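Local coordinates for D-methionine transport system permease protein MetI (Escherichia coli, PDB 3TUI), which forms the membrane-spanning permease subunit of an ABC importer for D-methionine and alpha-methyl-methionine, and probably moves the substrate across the membrane, at residues Pro102-Met107 with Thr151-Thr156; Asn110-Ile115 with Lys136-Glu141. All coordinates share one frame; numbering follows the deposited sequence.

Both interactions join the same two helices, 89-112 and 130-163, at two levels. Interaction 1 lies about 4 Å from the centre of the chain, measured centre to centre. Interaction 2 lies about 19 Å from it, and the two contacts are about 16 Å apart between centres. Interaction 1 packs helix flank against helix flank. Interaction 2 comes where the chain leaves helix 89-112 and where helix 130-163 is still in its first turns. The chain between 115 and 136 includes helix 118-125, which rests on interaction 2. Another protein chain reaches interaction 2, but none touches interaction 1.

Interaction 1 (Pro102-Met107 with Thr151-Thr156); sequences PFIARM and TITLIT
Thr153 OG1 hydrogen-bonds to the backbone O of Ala149, one turn earlier in its own helix, and also lies against Ile104 CG1 at 3.4 Å. The contact joins two antiparallel helices, 89-112 and 130-163, of the helical core of an ABC importer permease. The segment axes of 102-107 and 151-156 are 10.3 Å apart, with 166° between their directions. The backbones come closest at Ile104 and Thr153, whose CA atoms are 6.9 Å apart. Thr153 OG1 stands anti to its carbonyl carbon (chi1 -72°), which turns the hydroxyl back toward the Ala149 carbonyl and sets CG2 anti to the backbone N, facing Ile104 CD1. Thr153 CG2 meets Ile104 CD1 at 3.6 Å. The two side chains cross at about a right angle. OG1 and CG2 of the threonine both lie against the CG1-CD1 arm of Ile104. Phe28 of helix 3-40 packs on both residues. Cutting Ile104 back to an alanine removes the whole branched end and is likely to open a gap beside Thr153 and Phe28. One turn away in the chain, Thr156 CG2 sits over one face of the Phe103 ring, 4.5 Å from CE2. The ring is poorly ordered, so its exact place is less sure. Thr156 OG1 makes a weak hydrogen bond to Ile152 O within its helix. One turn further along the same side, Met107 runs out straight beyond CG (chi2 177°) and brings its sulfur and methyl across Ile152. Met107 SD is 3.4 Å from Ile152 CG2, and the methyl CE lies against the same carbon.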
loop_
_atom_site.group_PDB
_atom_site.type_symbol
_atom_site.label_atom_id
_atom_site.label_comp_id
_atom_site.label_asym_id
_atom_site.label_seq_id
_atom_site.Cartn_x
_atom_site.Cartn_y
_atom_site.Cartn_z
ATOM N N PRO A 102 -15.045 21.639 19.425
ATOM C CA PRO A 102 -15.327 20.299 18.899
ATOM C C PRO A 102 -14.876 20.104 17.433
ATOM O O PRO A 102 -14.166 19.139 17.192
ATOM C CB PRO A 102 -16.858 20.185 19.024
ATOM C CG PRO A 102 -17.354 21.589 19.303
ATOM C CD PRO A 102 -16.236 22.265 20.022
ATOM N N PHE A 103 -15.216 20.999 16.500
ATOM C CA PHE A 103 -14.632 20.922 15.152
ATOM C C PHE A 103 -13.151 20.747 15.206
ATOM O O PHE A 103 -12.593 19.870 14.543
ATOM C CB PHE A 103 -14.888 22.184 14.328
ATOM C CG PHE A 103 -16.300 22.381 13.986
ATOM C CD1 PHE A 103 -16.841 21.730 12.877
ATOM C CD2 PHE A 103 -17.112 23.177 14.773
ATOM C CE1 PHE A 103 -18.181 21.876 12.533
ATOM C CE2 PHE A 103 -18.461 23.340 14.452
ATOM C CZ PHE A 103 -19.000 22.682 13.320
ATOM N N ILE A 104 -12.503 21.609 15.974
ATOM C CA ILE A 104 -11.062 21.645 15.935
ATOM C C ILE A 104 -10.482 20.339 16.513
ATOM O O ILE A 104 -9.699 19.658 15.829
ATOM C CB ILE A 104 -10.541 22.859 16.692
ATOM C CG1 ILE A 104 -10.840 24.118 15.868
ATOM C CG2 ILE A 104 -9.051 22.687 16.995
ATOM C CD1 ILE A 104 -10.692 25.420 16.609
ATOM N N ALA A 105 -10.881 19.957 17.729
ATOM C CA ALA A 105 -10.296 18.766 18.346
ATOM C C ALA A 105 -10.470 17.518 17.484
ATOM O O ALA A 105 -9.508 16.772 17.260
ATOM C CB ALA A 105 -10.841 18.535 19.734
ATOM N N ARG A 106 -11.687 17.282 17.003
ATOM C CA ARG A 106 -11.899 16.169 16.096
ATOM C C ARG A 106 -10.947 16.206 14.909
ATOM O O ARG A 106 -10.365 15.174 14.545
ATOM C CB ARG A 106 -13.338 16.120 15.599
ATOM C CG ARG A 106 -13.647 14.829 14.886
ATOM C CD ARG A 106 -13.082 13.618 15.651
ATOM N NE ARG A 106 -13.602 13.488 17.017
ATOM C CZ ARG A 106 -14.544 12.617 17.367
ATOM N NH1 ARG A 106 -15.056 11.806 16.454
ATOM N NH2 ARG A 106 -14.968 12.549 18.622
ATOM N N MET A 107 -10.783 17.383 14.299
ATOM C CA MET A 107 -9.857 17.500 13.173
ATOM C C MET A 107 -8.434 17.213 13.540
ATOM O O MET A 107 -7.750 16.458 12.844
ATOM C CB MET A 107 -9.934 18.851 12.488
ATOM C CG MET A 107 -11.160 19.010 11.648
ATOM S SD MET A 107 -11.135 20.673 10.996
ATOM C CE MET A 107 -12.680 20.641 10.074
ATOM N N THR A 151 -7.559 26.701 8.258
ATOM C CA THR A 151 -8.273 27.204 7.103
ATOM C C THR A 151 -9.708 26.768 7.319
ATOM O O THR A 151 -10.578 27.602 7.567
ATOM C CB THR A 151 -7.726 26.636 5.769
ATOM O OG1 THR A 151 -6.295 26.739 5.744
ATOM C CG2 THR A 151 -8.347 27.375 4.557
ATOM N N ILE A 152 -9.958 25.469 7.290
ATOM C CA ILE A 152 -11.338 25.047 7.359
ATOM C C ILE A 152 -12.093 25.548 8.619
ATOM O O ILE A 152 -13.312 25.762 8.555
ATOM C CB ILE A 152 -11.500 23.521 7.147
ATOM C CG1 ILE A 152 -12.947 23.197 6.793
ATOM C CG2 ILE A 152 -10.971 22.742 8.320
ATOM C CD1 ILE A 152 -13.253 23.508 5.323
ATOM N N THR A 153 -11.394 25.794 9.733
ATOM C CA THR A 153 -12.047 26.315 10.949
ATOM C C THR A 153 -12.480 27.799 10.857
ATOM O O THR A 153 -13.645 28.164 11.133
ATOM C CB THR A 153 -11.089 26.122 12.182
ATOM O OG1 THR A 153 -11.035 24.731 12.523
ATOM C CG2 THR A 153 -11.551 26.912 13.429
ATOM N N LEU A 154 -11.519 28.649 10.484
ATOM C CA LEU A 154 -11.765 30.072 10.254
ATOM C C LEU A 154 -12.906 30.323 9.274
ATOM O O LEU A 154 -13.780 31.169 9.534
ATOM C CB LEU A 154 -10.496 30.729 9.738
ATOM C CG LEU A 154 -9.419 30.987 10.788
ATOM C CD1 LEU A 154 -8.087 31.107 10.128
ATOM C CD2 LEU A 154 -9.758 32.247 11.586
ATOM N N ILE A 155 -12.908 29.599 8.152
ATOM C CA ILE A 155 -14.063 29.683 7.273
ATOM C C ILE A 155 -15.310 29.295 8.036
ATOM O O ILE A 155 -16.284 30.049 8.028
ATOM C CB ILE A 155 -13.943 28.848 5.969
ATOM C CG1 ILE A 155 -12.948 29.521 5.016
ATOM C CG2 ILE A 155 -15.307 28.788 5.245
ATOM C CD1 ILE A 155 -12.317 28.570 3.977
ATOM N N THR A 156 -15.310 28.145 8.704
ATOM C CA THR A 156 -16.520 27.791 9.439
ATOM C C THR A 156 -16.899 28.976 10.345
ATOM O O THR A 156 -18.067 29.412 10.359
ATOM C CB THR A 156 -16.382 26.485 10.261
ATOM O OG1 THR A 156 -16.517 25.342 9.411
ATOM C CG2 THR A 156 -17.442 26.409 11.342
#

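Interaction 2 (Asn110-Ile115 with Lys136-Glu141)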
loop_
_atom_site.group_PDB
_atom_site.type_symbol
_atom_site.label_atom_id
_atom_site.label_comp_id
_atom_site.label_asym_id
_atom_site.label_seq_id
_atom_site.Cartn_x
_atom_site.Cartn_y
_atom_site.Cartn_z
ATOM N N ASN A 110 -7.891 13.581 13.873
ATOM C CA ASN A 110 -7.904 12.984 12.565
ATOM C C ASN A 110 -6.619 13.320 11.807
ATOM O O ASN A 110 -6.100 12.495 11.060
ATOM C CB ASN A 110 -9.138 13.436 11.782
ATOM C CG ASN A 110 -10.407 12.707 12.214
ATOM O OD1 ASN A 110 -10.337 11.637 12.843
ATOM N ND2 ASN A 110 -11.575 13.286 11.883
ATOM N N ALA A 111 -6.101 14.528 11.991
ATOM C CA ALA A 111 -4.819 14.863 11.380
ATOM C C ALA A 111 -3.703 14.018 12.003
ATOM O O ALA A 111 -2.900 13.404 11.275
ATOM C CB ALA A 111 -4.510 16.369 11.498
ATOM N N LEU A 112 -3.651 13.960 13.335
ATOM C CA LEU A 112 -2.632 13.136 13.948
ATOM C C LEU A 112 -2.732 11.704 13.402
ATOM O O LEU A 112 -1.700 11.087 13.123
ATOM C CB LEU A 112 -2.697 13.153 15.477
ATOM C CG LEU A 112 -2.187 14.444 16.135
ATOM C CD1 LEU A 112 -2.472 14.464 17.645
ATOM C CD2 LEU A 112 -0.709 14.641 15.858
ATOM N N LEU A 113 -3.942 11.180 13.193
ATOM C CA LEU A 113 -4.092 9.769 12.775
ATOM C C LEU A 113 -3.484 9.443 11.377
ATOM O O LEU A 113 -3.307 8.261 11.024
ATOM C CB LEU A 113 -5.561 9.338 12.819
ATOM C CG LEU A 113 -6.234 9.137 14.185
ATOM C CD1 LEU A 113 -7.735 9.086 13.966
ATOM C CD2 LEU A 113 -5.799 7.890 14.892
ATOM N N GLU A 114 -3.199 10.501 10.599
ATOM C CA GLU A 114 -2.485 10.443 9.312
ATOM C C GLU A 114 -1.020 10.073 9.430
ATOM O O GLU A 114 -0.413 9.649 8.459
ATOM C CB GLU A 114 -2.528 11.798 8.626
ATOM C CG GLU A 114 -3.892 12.358 8.317
ATOM C CD GLU A 114 -4.500 11.743 7.078
ATOM O OE1 GLU A 114 -4.599 12.463 6.050
ATOM O OE2 GLU A 114 -4.871 10.546 7.137
ATOM N N ILE A 115 -0.447 10.304 10.610
ATOM C CA ILE A 115 0.954 10.011 10.903
ATOM C C ILE A 115 1.181 8.546 11.220
ATOM O O ILE A 115 0.594 8.017 12.170
ATOM C CB ILE A 115 1.469 10.817 12.098
ATOM C CG1 ILE A 115 1.231 12.307 11.881
ATOM C CG2 ILE A 115 2.944 10.533 12.318
ATOM C CD1 ILE A 115 1.763 13.152 12.998
ATOM N N LYS A 136 7.929 17.747 19.373
ATOM C CA LYS A 136 9.082 17.431 18.517
ATOM C C LYS A 136 8.745 16.606 17.265
ATOM O O LYS A 136 9.358 16.787 16.203
ATOM C CB LYS A 136 10.160 16.700 19.312
ATOM C CG LYS A 136 10.784 17.532 20.398
ATOM C CD LYS A 136 11.593 18.639 19.758
ATOM C CE LYS A 136 12.811 18.089 19.060
ATOM N NZ LYS A 136 12.837 18.576 17.650
ATOM N N VAL A 137 7.795 15.679 17.406
ATOM C CA VAL A 137 7.436 14.801 16.296
ATOM C C VAL A 137 5.998 14.966 15.763
ATOM O O VAL A 137 5.801 15.469 14.659
ATOM C CB VAL A 137 7.744 13.324 16.603
ATOM C CG1 VAL A 137 7.216 12.423 15.497
ATOM C CG2 VAL A 137 9.250 13.126 16.748
ATOM N N LEU A 138 4.996 14.554 16.530
ATOM C CA LEU A 138 3.619 14.502 16.016
ATOM C C LEU A 138 3.078 15.786 15.372
ATOM O O LEU A 138 2.597 15.755 14.229
ATOM C CB LEU A 138 2.658 14.014 17.101
ATOM C CG LEU A 138 2.529 12.500 16.946
ATOM C CD1 LEU A 138 3.913 11.898 16.966
ATOM C CD2 LEU A 138 1.608 11.840 17.981
ATOM N N LEU A 139 3.139 16.906 16.089
ATOM C CA LEU A 139 2.570 18.135 15.545
ATOM C C LEU A 139 3.228 18.559 14.239
ATOM O O LEU A 139 2.534 18.825 13.245
ATOM C CB LEU A 139 2.563 19.287 16.561
ATOM C CG LEU A 139 1.618 19.140 17.757
ATOM C CD1 LEU A 139 1.908 20.219 18.803
ATOM C CD2 LEU A 139 0.170 19.198 17.288
ATOM N N PRO A 140 4.566 18.615 14.235
ATOM C CA PRO A 140 5.312 18.952 13.015
ATOM C C PRO A 140 4.828 18.140 11.794
ATOM O O PRO A 140 4.673 18.683 10.691
ATOM C CB PRO A 140 6.755 18.589 13.384
ATOM C CG PRO A 140 6.797 18.735 14.872
ATOM C CD PRO A 140 5.457 18.261 15.351
ATOM N N GLU A 141 4.555 16.857 12.010
ATOM C CA GLU A 141 4.176 15.955 10.936
ATOM C C GLU A 141 2.778 16.208 10.359
ATOM O O GLU A 141 2.532 15.933 9.178
ATOM C CB GLU A 141 4.310 14.501 11.410
ATOM C CG GLU A 141 5.754 14.037 11.626
ATOM C CD GLU A 141 6.637 14.220 10.399
ATOM O OE1 GLU A 141 6.439 13.500 9.388
ATOM O OE2 GLU A 141 7.515 15.106 10.440
#
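This contact closes the base of the loop, predicted to be cytoplasmic, that carries helix 118-125, in the sequence region of the EAA motif of binding-protein-dependent permeases. Leu112 and Ile115 bring the end of 110-115 onto helix 130-163. Leu112 CD2 meets Leu138 CB at 3.6 Å. The leucines cross at about a right angle, and the same methyl lies 4.0 Å from Leu138 CG. The first torsion of Leu112 (chi1 -74°) puts CG beside the backbone N, and from there CD2 can reach Leu138. A type I beta turn from Leu112 to Ile115 sets the second residue in place. Its backbone bond runs from Ile115 N to Leu112 O, 2.9 Å long. Ile115 then points at the helix, and its CD1 lies between Leu138 and Glu141, 4.1 Å from Leu138 CG. The same CD1 rests on Glu141 CB at 3.3 Å. Ile115 CG1 backs it up, 3.8 Å from Glu141 CB. Ile115 thus lies across Glu141. Only the first carbon of Glu141 serves this packing. Its chain bends at chi2 (-55°), and the carboxylate leads away from Ile115. Glu141 OE1 and OE2 are each hydrogen-bonded to a polar side chain of another protein chain. Lys136 NZ also looks outward, in a salt bridge with an acidic side chain of another protein chain. Tyr39 of helix 3-40 packs on both leucines. Helix 118-125 adds Ile120 on Leu138 and Leu119 on Glu141. Such packing of a short helix against the following long helix, beside a partner protein, is typical of the coupling helix of ABC importer permeases, which as in relatives probably docks on the ATP-binding subunit.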